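Local atomic coordinates of 2-keto-3-deoxy-D-arabinonate dehydratase (Sulfolobus solfataricus, PDB entry 2Q18), a protein that catalyses the metal-dependent dehydration of 2-dehydro-3-deoxy-D-arabinonate to 2,5-dioxopentanoate, a step in the oxidation of pentoses. Residues A[69-74]-A[192-197]; A[75-80]-A[242-247]; A[134-139]-A[168-173]; A[218-223]-A[262-267]. One frame throughout, in Å; residues are numbered along the deposited sequence.

Contact 1 is buried and essentially apolar, and contact 4 lies at the surface. Contact 2 is also buried but polar, with a carboxylate and a bridging water. Contact 3 is partly buried and is the one with direct hydrogen bonds to a carboxylate across its two segments. Contacts 1 and 2 follow one another along residues 69-80 and touch where Pro74 meets Pro247. Contacts 3 and 4 touch where Trp139 packs on Arg262 and Gly265. Contacts 2 and 3 both reach the second subunit, and Arg242 and Asp243 of one copy bond to Asp136 and Ser135 of the other. Contact 4 instead pairs an aromatic face with a lysine chain.

Contact 1: residues A[69-74]-A[192-197]; sequences KPIDPP and PVIVTS
Ile194 packs the long arm of its side chain, CG1 and CD1, against Pro70 and Ile71. The contact is apolar and buried. It joins the linker between strands 65-67 and 76-80 to strand 188-195, inside the FAH-family fold. Ile194 CD1 meets both linker residues. Ile194 CD1 lies 3.6 Å from Ile71 CG2 and 3.8 Å from Ile71 CG1. The same methyl, Ile194 CD1, is 3.8 Å from Pro70 CG. One atom further back, Ile194 CG1 also comes to 3.8 Å from Pro70 CG. Pro70 CB touches the arm as well, 3.9 Å from Ile194 CD1. Each linker side chain crosses that of Ile194 at about a right angle. No hydrogen bond links the two segments.

Ile71 has CG1 between its backbone N and carbonyl carbon (chi1 63°), which sets CG2 beside the N, and both branches then reach the Ile194 methyl. In Ile194, CB points toward the linker, and CG1, beside the backbone N (chi1 -67°), touches Pro70.

Other residues pack around this cluster. Phe190 of the same strand touches Pro70 and Ile71, while helix 30-40 lays Ile31 on Ile71 and Leu34 on Ile194. Strand 2-8 puts Leu3 on Pro70 and pairs with Ile194 through its backbone. Arg5 of that strand holds the linker at Lys69 O and at the carboxylate of Asp72.

The chain turns a corner at Pro192, which follows a cis peptide bond. Pro192 O lies 4.3 Å from Pro70 CG.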
loop_
_atom_site.group_PDB
_atom_site.type_symbol
_atom_site.label_atom_id
_atom_site.label_comp_id
_atom_site.label_asym_id
_atom_site.label_seq_id
_atom_site.Cartn_x
_atom_site.Cartn_y
_atom_site.Cartn_z
ATOM N N LYS A 69 17.710 15.158 -5.017
ATOM C CA LYS A 69 16.884 16.072 -4.214
ATOM C C LYS A 69 16.798 15.521 -2.793
ATOM O O LYS A 69 16.528 14.333 -2.622
ATOM C CB LYS A 69 15.469 16.177 -4.796
ATOM C CG LYS A 69 15.375 16.875 -6.140
ATOM C CD LYS A 69 13.960 16.776 -6.719
ATOM C CE LYS A 69 13.711 15.402 -7.337
ATOM N NZ LYS A 69 12.513 15.386 -8.196
ATOM N N PRO A 70 17.070 16.359 -1.774
ATOM C CA PRO A 70 16.983 15.887 -0.386
ATOM C C PRO A 70 15.566 15.495 0.069
ATOM O O PRO A 70 15.422 14.672 0.978
ATOM C CB PRO A 70 17.514 17.071 0.435
ATOM C CG PRO A 70 17.385 18.250 -0.447
ATOM C CD PRO A 70 17.523 17.760 -1.858
ATOM N N ILE A 71 14.543 16.086 -0.549
ATOM C CA ILE A 71 13.143 15.701 -0.322
ATOM C C ILE A 71 12.384 15.777 -1.637
ATOM O O ILE A 71 12.883 16.341 -2.617
ATOM C CB ILE A 71 12.399 16.622 0.718
ATOM C CG1 ILE A 71 12.303 18.072 0.211
ATOM C CG2 ILE A 71 13.027 16.523 2.122
ATOM C CD1 ILE A 71 11.402 18.982 1.054
ATOM N N ASP A 72 11.185 15.203 -1.652
ATOM C CA ASP A 72 10.215 15.452 -2.710
ATOM C C ASP A 72 9.242 16.518 -2.201
ATOM O O ASP A 72 8.321 16.200 -1.444
ATOM C CB ASP A 72 9.461 14.164 -3.080
ATOM C CG ASP A 72 10.383 13.069 -3.613
ATOM O OD1 ASP A 72 11.190 13.356 -4.524
ATOM O OD2 ASP A 72 10.301 11.916 -3.123
ATOM N N PRO A 73 9.442 17.791 -2.606
ATOM C CA PRO A 73 8.556 18.844 -2.107
ATOM C C PRO A 73 7.204 18.769 -2.821
ATOM O O PRO A 73 7.155 18.875 -4.049
ATOM C CB PRO A 73 9.299 20.131 -2.470
ATOM C CG PRO A 73 10.102 19.771 -3.687
ATOM C CD PRO A 73 10.440 18.307 -3.564
ATOM N N PRO A 74 6.107 18.569 -2.066
ATOM C CA PRO A 74 4.826 18.385 -2.747
ATOM C C PRO A 74 4.457 19.587 -3.613
ATOM O O PRO A 74 3.845 19.419 -4.666
ATOM C CB PRO A 74 3.832 18.194 -1.594
ATOM C CG PRO A 74 4.678 17.734 -0.439
ATOM C CD PRO A 74 5.968 18.489 -0.600
ATOM N N PRO A 192 22.394 21.055 -2.061
ATOM C CA PRO A 192 22.414 19.587 -2.010
ATOM C C PRO A 192 21.863 19.035 -0.695
ATOM O O PRO A 192 21.631 17.828 -0.578
ATOM C CB PRO A 192 23.902 19.238 -2.156
ATOM C CG PRO A 192 24.639 20.455 -1.728
ATOM C CD PRO A 192 23.739 21.644 -1.907
ATOM N N VAL A 193 21.666 19.921 0.275
ATOM C CA VAL A 193 21.142 19.564 1.587
ATOM C C VAL A 193 19.998 20.489 1.988
ATOM O O VAL A 193 19.833 21.579 1.430
ATOM C CB VAL A 193 22.233 19.635 2.697
ATOM C CG1 VAL A 193 23.301 18.556 2.502
ATOM C CG2 VAL A 193 22.869 21.036 2.764
ATOM N N ILE A 194 19.209 20.048 2.961
ATOM C CA ILE A 194 18.345 20.956 3.700
ATOM C C ILE A 194 18.952 21.096 5.083
ATOM O O ILE A 194 19.211 20.098 5.754
ATOM C CB ILE A 194 16.897 20.441 3.795
ATOM C CG1 ILE A 194 16.246 20.445 2.408
ATOM C CG2 ILE A 194 16.077 21.295 4.780
ATOM C CD1 ILE A 194 15.092 19.490 2.286
ATOM N N VAL A 195 19.204 22.331 5.498
ATOM C CA VAL A 195 19.759 22.564 6.823
ATOM C C VAL A 195 18.635 22.957 7.772
ATOM O O VAL A 195 17.752 23.736 7.411
ATOM C CB VAL A 195 20.911 23.619 6.822
ATOM C CG1 VAL A 195 21.965 23.267 5.762
ATOM C CG2 VAL A 195 20.384 25.039 6.608
ATOM N N THR A 196 18.661 22.400 8.977
ATOM C CA THR A 196 17.670 22.751 9.985
ATOM C C THR A 196 17.856 24.208 10.396
ATOM O O THR A 196 18.936 24.780 10.215
ATOM C CB THR A 196 17.731 21.819 11.207
ATOM O OG1 THR A 196 19.066 21.782 11.727
ATOM C CG2 THR A 196 17.308 20.412 10.812
ATOM N N SER A 197 16.792 24.799 10.930
ATOM C CA SER A 197 16.750 26.224 11.244
ATOM C C SER A 197 17.872 26.683 12.178
ATOM O O SER A 197 18.371 27.804 12.046
ATOM C CB SER A 197 15.380 26.585 11.823
ATOM O OG SER A 197 15.180 27.984 11.808
#

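Contact 2: residues A[75-80]-A[242-247]; sequences EVWGSG and RDNPIP
Glu75 reaches from just before strand 76-80 to Ile246 and Pro247, in the loop between helix 233-241 and strand 250-253. Its CB points toward that loop, and the chain is extended beyond CG. Glu75 CG lies 4.0 Å from Pro247 CD. Glu75 CD comes closer to Pro247 CD, at 3.6 Å, and the two side chains cross at about a right angle. At the tip, Glu75 OE1 accepts a nearly straight bond from Trp77 NE1 (2.9 Å, 172°), on its anti side, 22° out of the carboxylate plane but in the indole plane. Glu75 OE1 also lies 4.0 Å from Ile246 CG2. Glu75 OE2 accepts a hydrogen bond from a water 2.9 Å away. That water donates again to Pro245 O, 2.6 Å away. Beyond Trp77 NE1, the six-membered part of the indole meets Asn244, with CZ2 3.5 Å from ND2. Ring and amide planes are 72° apart. The Trp77 side chain is about 9 Å from that of the magnesium ligand Asp164.

Asn244 ND2 bonds to Leu240 O. Arg123 of the second subunit binds both Asn244 OD1 and Glu75 OE2. With indole, water and arginine round it, the carboxylate is probably ionised. It ties strand, loop and neighbouring subunit together.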
loop_
_atom_site.group_PDB
_atom_site.type_symbol
_atom_site.label_atom_id
_atom_site.label_comp_id
_atom_site.label_asym_id
_atom_site.label_seq_id
_atom_site.Cartn_x
_atom_site.Cartn_y
_atom_site.Cartn_z
ATOM N N GLU A 75 4.857 20.781 -3.180
ATOM C CA GLU A 75 4.657 22.001 -3.957
ATOM C C GLU A 75 5.886 22.876 -3.850
ATOM O O GLU A 75 6.549 22.901 -2.809
ATOM C CB GLU A 75 3.422 22.779 -3.466
ATOM C CG GLU A 75 2.114 22.015 -3.630
ATOM C CD GLU A 75 0.882 22.792 -3.174
ATOM O OE1 GLU A 75 0.987 24.000 -2.855
ATOM O OE2 GLU A 75 -0.201 22.178 -3.145
ATOM N N VAL A 76 6.193 23.586 -4.932
ATOM C CA VAL A 76 7.242 24.603 -4.905
ATOM C C VAL A 76 6.657 25.927 -5.368
ATOM O O VAL A 76 6.046 26.014 -6.434
ATOM C CB VAL A 76 8.476 24.231 -5.774
ATOM C CG1 VAL A 76 9.559 25.296 -5.635
ATOM C CG2 VAL A 76 9.034 22.867 -5.380
ATOM N N TRP A 77 6.845 26.949 -4.544
ATOM C CA TRP A 77 6.371 28.290 -4.839
ATOM C C TRP A 77 7.553 29.255 -4.826
ATOM O O TRP A 77 8.580 28.997 -4.193
ATOM C CB TRP A 77 5.339 28.732 -3.797
ATOM C CG TRP A 77 4.027 27.989 -3.855
ATOM C CD1 TRP A 77 3.775 26.726 -3.396
ATOM C CD2 TRP A 77 2.789 28.479 -4.385
ATOM N NE1 TRP A 77 2.453 26.398 -3.609
ATOM C CE2 TRP A 77 1.825 27.457 -4.214
ATOM C CE3 TRP A 77 2.396 29.689 -4.978
ATOM C CZ2 TRP A 77 0.494 27.602 -4.623
ATOM C CZ3 TRP A 77 1.074 29.833 -5.388
ATOM C CH2 TRP A 77 0.138 28.795 -5.204
ATOM N N GLY A 78 7.395 30.377 -5.517
ATOM C CA GLY A 78 8.438 31.381 -5.552
ATOM C C GLY A 78 7.929 32.768 -5.242
ATOM O O GLY A 78 6.746 33.068 -5.412
ATOM N N SER A 79 8.837 33.603 -4.754
ATOM C CA SER A 79 8.602 35.027 -4.645
ATOM C C SER A 79 9.660 35.724 -5.495
ATOM O O SER A 79 10.723 35.161 -5.774
ATOM C CB SER A 79 8.683 35.478 -3.189
ATOM O OG SER A 79 7.951 36.679 -2.987
ATOM N N GLY A 80 9.351 36.930 -5.943
ATOM C CA GLY A 80 10.295 37.719 -6.722
ATOM C C GLY A 80 10.229 39.169 -6.306
ATOM O O GLY A 80 9.329 39.567 -5.553
ATOM N N ARG A 242 -2.121 32.418 2.735
ATOM C CA ARG A 242 -3.416 33.094 2.868
ATOM C C ARG A 242 -4.482 32.451 1.987
ATOM O O ARG A 242 -4.379 32.486 0.758
ATOM C CB ARG A 242 -3.300 34.584 2.539
ATOM C CG ARG A 242 -4.617 35.341 2.692
ATOM C CD ARG A 242 -4.460 36.813 2.390
ATOM N NE ARG A 242 -3.688 37.511 3.420
ATOM C CZ ARG A 242 -3.410 38.812 3.389
ATOM N NH1 ARG A 242 -3.835 39.563 2.378
ATOM N NH2 ARG A 242 -2.703 39.360 4.367
ATOM N N ASP A 243 -5.497 31.871 2.631
ATOM C CA ASP A 243 -6.595 31.170 1.953
ATOM C C ASP A 243 -6.100 30.053 1.026
ATOM O O ASP A 243 -6.809 29.620 0.115
ATOM C CB ASP A 243 -7.484 32.165 1.192
ATOM C CG ASP A 243 -8.096 33.220 2.107
ATOM O OD1 ASP A 243 -8.423 32.891 3.268
ATOM O OD2 ASP A 243 -8.248 34.375 1.662
ATOM N N ASN A 244 -4.883 29.586 1.289
ATOM C CA ASN A 244 -4.171 28.703 0.373
ATOM C C ASN A 244 -3.373 27.665 1.153
ATOM O O ASN A 244 -2.234 27.914 1.537
ATOM C CB ASN A 244 -3.257 29.532 -0.541
ATOM C CG ASN A 244 -2.594 28.701 -1.628
ATOM O OD1 ASN A 244 -3.183 27.751 -2.156
ATOM N ND2 ASN A 244 -1.362 29.069 -1.981
ATOM N N PRO A 245 -3.981 26.494 1.403
ATOM C CA PRO A 245 -3.310 25.467 2.193
ATOM C C PRO A 245 -2.108 24.905 1.447
ATOM O O PRO A 245 -2.172 24.686 0.238
ATOM C CB PRO A 245 -4.387 24.386 2.365
ATOM C CG PRO A 245 -5.317 24.584 1.215
ATOM C CD PRO A 245 -5.319 26.065 0.956
ATOM N N ILE A 246 -1.013 24.699 2.169
ATOM C CA ILE A 246 0.177 24.077 1.600
ATOM C C ILE A 246 0.515 22.809 2.385
ATOM O O ILE A 246 0.327 22.768 3.598
ATOM C CB ILE A 246 1.387 25.055 1.558
ATOM C CG1 ILE A 246 1.679 25.630 2.950
ATOM C CG2 ILE A 246 1.135 26.172 0.531
ATOM C CD1 ILE A 246 3.098 26.148 3.136
ATOM N N PRO A 247 0.977 21.757 1.689
ATOM C CA PRO A 247 1.375 20.533 2.388
ATOM C C PRO A 247 2.714 20.654 3.110
ATOM O O PRO A 247 3.511 21.545 2.795
ATOM C CB PRO A 247 1.462 19.498 1.262
ATOM C CG PRO A 247 1.699 20.292 0.028
ATOM C CD PRO A 247 1.093 21.636 0.222
HETATM O O HOH W 1 -2.064 22.386 -0.984
#

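Contact 3: residues A[134-139]-A[168-173]; sequences RSDSEW and RDLEAE
Asp169 takes the hydrogen bonds that join residues 134-139 to helix 168-173. Ser137 OG donates to Asp169 OD1 at 2.7 Å, on the syn side but 26° out of the carboxylate plane. Glu138 N donates to Asp169 OD2 at 2.9 Å, from above that plane. A water donates hydrogen bonds to both Glu138 OE1 and Asp169 OD2, 4.1 Å apart, probably easing their repulsion. Asp169 N makes a weak backbone bond to Trp139 O at 3.3 Å.

Arg134 to Ser137 form a type I beta turn ending at this serine. The helix directly follows strand 156-167 of the FAH-family fold, which carries the magnesium ligand Asp164.

Within 134-139, Arg134 grips Asp136 side-on in a salt bridge, with NE to OD1 at 2.9 Å and NH2 to OD2 at 3.0 Å. Asp136 OD2 also binds Arg112 and Arg242 of the second subunit.

Van der Waals and CH-pi contacts complete the interface. The Leu170 CD1 methyl lies beside the guanidinium, 3.7 Å from Arg134 NE. Arg168 CB sits over one face of the Trp139 indole, 3.7 Å from the six-membered ring centroid. Bends at chi2 and chi3 swing the Arg168 guanidinium back, so one of its faces meets Trp139 CH2.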
loop_
_atom_site.group_PDB
_atom_site.type_symbol
_atom_site.label_atom_id
_atom_site.label_comp_id
_atom_site.label_asym_id
_atom_site.label_seq_id
_atom_site.Cartn_x
_atom_site.Cartn_y
_atom_site.Cartn_z
ATOM N N ARG A 134 14.152 25.609 -22.012
ATOM C CA ARG A 134 13.050 25.318 -22.928
ATOM C C ARG A 134 13.531 25.381 -24.379
ATOM O O ARG A 134 14.383 26.206 -24.721
ATOM C CB ARG A 134 11.905 26.320 -22.723
ATOM C CG ARG A 134 11.135 26.192 -21.397
ATOM C CD ARG A 134 10.019 27.248 -21.300
ATOM N NE ARG A 134 9.133 27.154 -22.458
ATOM C CZ ARG A 134 7.906 26.649 -22.445
ATOM N NH1 ARG A 134 7.353 26.223 -21.309
ATOM N NH2 ARG A 134 7.218 26.596 -23.577
ATOM N N SER A 135 12.975 24.511 -25.219
ATOM C CA SER A 135 13.283 24.470 -26.645
ATOM C C SER A 135 12.967 25.786 -27.358
ATOM O O SER A 135 13.568 26.095 -28.391
ATOM C CB SER A 135 12.518 23.331 -27.317
ATOM O OG SER A 135 11.118 23.530 -27.209
ATOM N N ASP A 136 12.030 26.552 -26.800
ATOM C CA ASP A 136 11.568 27.796 -27.413
ATOM C C ASP A 136 12.032 29.049 -26.675
ATOM O O ASP A 136 11.493 30.136 -26.887
ATOM C CB ASP A 136 10.038 27.787 -27.569
ATOM C CG ASP A 136 9.298 27.669 -26.234
ATOM O OD1 ASP A 136 9.943 27.500 -25.172
ATOM O OD2 ASP A 136 8.051 27.751 -26.255
ATOM N N SER A 137 13.031 28.897 -25.810
ATOM C CA SER A 137 13.639 30.044 -25.146
ATOM C C SER A 137 15.026 30.315 -25.717
ATOM O O SER A 137 15.817 29.388 -25.909
ATOM C CB SER A 137 13.741 29.822 -23.639
ATOM O OG SER A 137 14.402 30.911 -23.019
ATOM N N GLU A 138 15.308 31.590 -25.977
ATOM C CA GLU A 138 16.618 32.024 -26.462
ATOM C C GLU A 138 17.353 32.840 -25.402
ATOM O O GLU A 138 18.438 33.370 -25.658
ATOM C CB GLU A 138 16.475 32.831 -27.762
ATOM C CG GLU A 138 16.283 31.978 -29.023
ATOM C CD GLU A 138 14.857 31.453 -29.198
ATOM O OE1 GLU A 138 13.899 32.250 -29.068
ATOM O OE2 GLU A 138 14.693 30.242 -29.486
ATOM N N TRP A 139 16.754 32.947 -24.214
ATOM C CA TRP A 139 17.378 33.652 -23.094
ATOM C C TRP A 139 16.878 33.147 -21.732
ATOM O O TRP A 139 15.957 33.718 -21.131
ATOM C CB TRP A 139 17.209 35.176 -23.233
ATOM C CG TRP A 139 17.879 35.962 -22.145
ATOM C CD1 TRP A 139 19.100 35.711 -21.584
ATOM C CD2 TRP A 139 17.370 37.133 -21.492
ATOM N NE1 TRP A 139 19.377 36.647 -20.616
ATOM C CE2 TRP A 139 18.333 37.532 -20.540
ATOM C CE3 TRP A 139 16.193 37.883 -21.619
ATOM C CZ2 TRP A 139 18.156 38.648 -19.715
ATOM C CZ3 TRP A 139 16.017 38.993 -20.798
ATOM C CH2 TRP A 139 16.994 39.362 -19.858
ATOM N N ARG A 168 13.682 34.057 -19.263
ATOM C CA ARG A 168 13.538 35.504 -19.132
ATOM C C ARG A 168 12.997 36.200 -20.383
ATOM O O ARG A 168 12.325 37.229 -20.278
ATOM C CB ARG A 168 14.865 36.132 -18.697
ATOM C CG ARG A 168 15.300 35.785 -17.272
ATOM C CD ARG A 168 14.464 36.510 -16.203
ATOM N NE ARG A 168 14.273 37.926 -16.518
ATOM C CZ ARG A 168 15.185 38.877 -16.320
ATOM N NH1 ARG A 168 16.369 38.580 -15.794
ATOM N NH2 ARG A 168 14.913 40.131 -16.652
ATOM N N ASP A 169 13.276 35.636 -21.557
ATOM C CA ASP A 169 12.788 36.209 -22.812
ATOM C C ASP A 169 11.273 36.090 -22.948
ATOM O O ASP A 169 10.618 37.026 -23.410
ATOM C CB ASP A 169 13.502 35.607 -24.034
ATOM C CG ASP A 169 13.387 34.091 -24.108
ATOM O OD1 ASP A 169 13.388 33.426 -23.047
ATOM O OD2 ASP A 169 13.305 33.563 -25.241
ATOM N N LEU A 170 10.722 34.947 -22.536
ATOM C CA LEU A 170 9.277 34.730 -22.584
ATOM C C LEU A 170 8.549 35.665 -21.615
ATOM O O LEU A 170 7.498 36.212 -21.945
ATOM C CB LEU A 170 8.921 33.259 -22.317
ATOM C CG LEU A 170 9.519 32.182 -23.236
ATOM C CD1 LEU A 170 8.905 30.812 -22.951
ATOM C CD2 LEU A 170 9.363 32.530 -24.712
ATOM N N GLU A 171 9.134 35.854 -20.434
ATOM C CA GLU A 171 8.621 36.781 -19.434
ATOM C C GLU A 171 8.614 38.237 -19.929
ATOM O O GLU A 171 7.634 38.964 -19.725
ATOM C CB GLU A 171 9.441 36.665 -18.146
ATOM C CG GLU A 171 9.158 37.758 -17.130
ATOM C CD GLU A 171 10.014 37.664 -15.882
ATOM O OE1 GLU A 171 10.982 36.870 -15.856
ATOM O OE2 GLU A 171 9.710 38.400 -14.919
ATOM N N ALA A 172 9.713 38.651 -20.565
ATOM C CA ALA A 172 9.866 40.015 -21.080
ATOM C C ALA A 172 8.869 40.299 -22.197
ATOM O O ALA A 172 8.396 41.426 -22.352
ATOM C CB ALA A 172 11.293 40.244 -21.569
ATOM N N GLU A 173 8.562 39.259 -22.964
ATOM C CA GLU A 173 7.598 39.305 -24.055
ATOM C C GLU A 173 6.196 39.710 -23.562
ATOM O O GLU A 173 5.505 40.506 -24.205
ATOM C CB GLU A 173 7.542 37.918 -24.683
ATOM C CG GLU A 173 7.533 37.867 -26.181
ATOM C CD GLU A 173 8.001 36.515 -26.688
ATOM O OE1 GLU A 173 9.233 36.280 -26.717
ATOM O OE2 GLU A 173 7.140 35.685 -27.051
HETATM O O HOH W 2 11.671 33.656 -27.435
#

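Contact 4: residues A[218-223]-A[262-267]; sequences VFFEGS and RDKGLK
Phe219 turns one face of its ring to Lys264. Lys264 CD lies over that face, 3.9 Å from the ring centroid and 26° off its normal, in a CH-pi contact shifted toward CE1 and CZ. At the ring edge, Phe219 CZ is 3.6 Å from Asp263 O. The ring of Phe220 is used differently, for Lys264 NZ lies near its plane at the edge, 4.0 Å from CD1.

The lysine chain bends at chi2 (-58°) and chi4 (72°). These bends lay CD on the ring and bring NZ back to the strand. There Lys264 NZ makes a weak hydrogen bond to Phe219 O, at 3.3 Å. Lys264 NZ is also nearly above the Phe219 centroid, but at 5.4 Å any cation-pi attraction is weak at most.

Phe219 and Phe220 form a classic beta bulge in strand 217-225, both facing Ile212 of the neighbouring strand 207-214. Arg214 of that strand makes a cation-pi contact with Phe219 and binds Gly265 O. Phe220 also packs on Ile258 and Pro260, and its side chain is about 9 Å from that of the substrate-binding Thr256. Between these two segments, the attraction is probably mostly dispersion between lysine methylenes and an aromatic face. The ammonium group adds little directional bonding.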
loop_
_atom_site.group_PDB
_atom_site.type_symbol
_atom_site.label_atom_id
_atom_site.label_comp_id
_atom_site.label_asym_id
_atom_site.label_seq_id
_atom_site.Cartn_x
_atom_site.Cartn_y
_atom_site.Cartn_z
ATOM N N VAL A 218 34.770 30.476 -16.475
ATOM C CA VAL A 218 33.800 31.236 -15.688
ATOM C C VAL A 218 33.150 32.282 -16.599
ATOM O O VAL A 218 33.670 33.389 -16.788
ATOM C CB VAL A 218 34.433 31.873 -14.430
ATOM C CG1 VAL A 218 33.420 32.734 -13.682
ATOM C CG2 VAL A 218 34.975 30.794 -13.504
ATOM N N PHE A 219 32.022 31.887 -17.183
ATOM C CA PHE A 219 31.278 32.695 -18.139
ATOM C C PHE A 219 30.496 33.809 -17.440
ATOM O O PHE A 219 30.227 34.859 -18.029
ATOM C CB PHE A 219 30.361 31.779 -18.948
ATOM C CG PHE A 219 29.530 32.485 -19.983
ATOM C CD1 PHE A 219 28.144 32.496 -19.879
ATOM C CD2 PHE A 219 30.128 33.116 -21.072
ATOM C CE1 PHE A 219 27.365 33.133 -20.838
ATOM C CE2 PHE A 219 29.359 33.760 -22.036
ATOM C CZ PHE A 219 27.975 33.767 -21.920
ATOM N N PHE A 220 30.134 33.568 -16.184
ATOM C CA PHE A 220 29.524 34.585 -15.332
ATOM C C PHE A 220 29.809 34.270 -13.873
ATOM O O PHE A 220 29.787 33.108 -13.466
ATOM C CB PHE A 220 28.003 34.687 -15.550
ATOM C CG PHE A 220 27.325 35.635 -14.590
ATOM C CD1 PHE A 220 27.176 36.981 -14.912
ATOM C CD2 PHE A 220 26.879 35.192 -13.346
ATOM C CE1 PHE A 220 26.581 37.869 -14.016
ATOM C CE2 PHE A 220 26.288 36.071 -12.444
ATOM C CZ PHE A 220 26.133 37.411 -12.782
ATOM N N GLU A 221 30.083 35.309 -13.092
ATOM C CA GLU A 221 30.158 35.184 -11.644
ATOM C C GLU A 221 29.607 36.440 -10.980
ATOM O O GLU A 221 29.894 37.559 -11.409
ATOM C CB GLU A 221 31.586 34.900 -11.174
ATOM C CG GLU A 221 31.702 34.664 -9.670
ATOM C CD GLU A 221 33.023 34.036 -9.254
ATOM O OE1 GLU A 221 33.861 33.734 -10.134
ATOM O OE2 GLU A 221 33.224 33.839 -8.036
ATOM N N GLY A 222 28.808 36.242 -9.938
ATOM C CA GLY A 222 28.207 37.343 -9.200
ATOM C C GLY A 222 27.764 36.884 -7.829
ATOM O O GLY A 222 27.421 35.711 -7.634
ATOM N N SER A 223 27.775 37.804 -6.873
ATOM C CA SER A 223 27.358 37.493 -5.517
ATOM C C SER A 223 26.497 38.598 -4.909
ATOM O O SER A 223 26.541 39.752 -5.343
ATOM C CB SER A 223 28.572 37.206 -4.631
ATOM O OG SER A 223 29.340 38.378 -4.435
ATOM N N ARG A 262 21.899 40.130 -20.680
ATOM C CA ARG A 262 21.129 39.572 -21.790
ATOM C C ARG A 262 21.946 38.644 -22.690
ATOM O O ARG A 262 21.381 37.832 -23.428
ATOM C CB ARG A 262 20.494 40.696 -22.617
ATOM C CG ARG A 262 19.264 40.263 -23.414
ATOM C CD ARG A 262 18.467 41.464 -23.909
ATOM N NE ARG A 262 17.930 42.263 -22.807
ATOM C CZ ARG A 262 17.280 43.415 -22.952
ATOM N NH1 ARG A 262 16.835 44.061 -21.880
ATOM N NH2 ARG A 262 17.071 43.927 -24.162
ATOM N N ASP A 263 23.271 38.765 -22.629
ATOM C CA ASP A 263 24.165 37.905 -23.409
ATOM C C ASP A 263 24.609 36.657 -22.629
ATOM O O ASP A 263 25.349 35.817 -23.152
ATOM C CB ASP A 263 25.384 38.700 -23.912
ATOM C CG ASP A 263 26.222 39.291 -22.782
ATOM O OD1 ASP A 263 25.713 39.437 -21.646
ATOM O OD2 ASP A 263 27.400 39.624 -23.037
ATOM N N LYS A 264 24.137 36.538 -21.388
ATOM C CA LYS A 264 24.565 35.466 -20.486
ATOM C C LYS A 264 23.586 34.291 -20.410
ATOM O O LYS A 264 23.584 33.529 -19.438
ATOM C CB LYS A 264 24.875 36.025 -19.089
ATOM C CG LYS A 264 26.020 37.044 -19.047
ATOM C CD LYS A 264 27.325 36.455 -19.585
ATOM C CE LYS A 264 28.434 37.491 -19.679
ATOM N NZ LYS A 264 28.956 37.875 -18.342
ATOM N N GLY A 265 22.765 34.144 -21.446
ATOM C CA GLY A 265 21.813 33.045 -21.535
ATOM C C GLY A 265 22.485 31.686 -21.483
ATOM O O GLY A 265 23.514 31.455 -22.130
ATOM N N LEU A 266 21.900 30.789 -20.692
ATOM C CA LEU A 266 22.378 29.417 -20.552
ATOM C C LEU A 266 22.349 28.666 -21.876
ATOM O O LEU A 266 21.458 28.878 -22.699
ATOM C CB LEU A 266 21.499 28.675 -19.538
ATOM C CG LEU A 266 21.928 28.436 -18.087
ATOM C CD1 LEU A 266 22.937 29.443 -17.539
ATOM C CD2 LEU A 266 20.696 28.328 -17.182
ATOM N N LYS A 267 23.324 27.788 -22.078
ATOM C CA LYS A 267 23.249 26.834 -23.182
ATOM C C LYS A 267 23.623 25.414 -22.776
ATOM O O LYS A 267 24.116 25.180 -21.675
ATOM C CB LYS A 267 24.024 27.306 -24.425
ATOM C CG LYS A 267 25.441 27.769 -24.197
ATOM C CD LYS A 267 26.074 28.305 -25.503
ATOM C CE LYS A 267 25.405 29.595 -25.981
ATOM N NZ LYS A 267 26.054 30.159 -27.201
#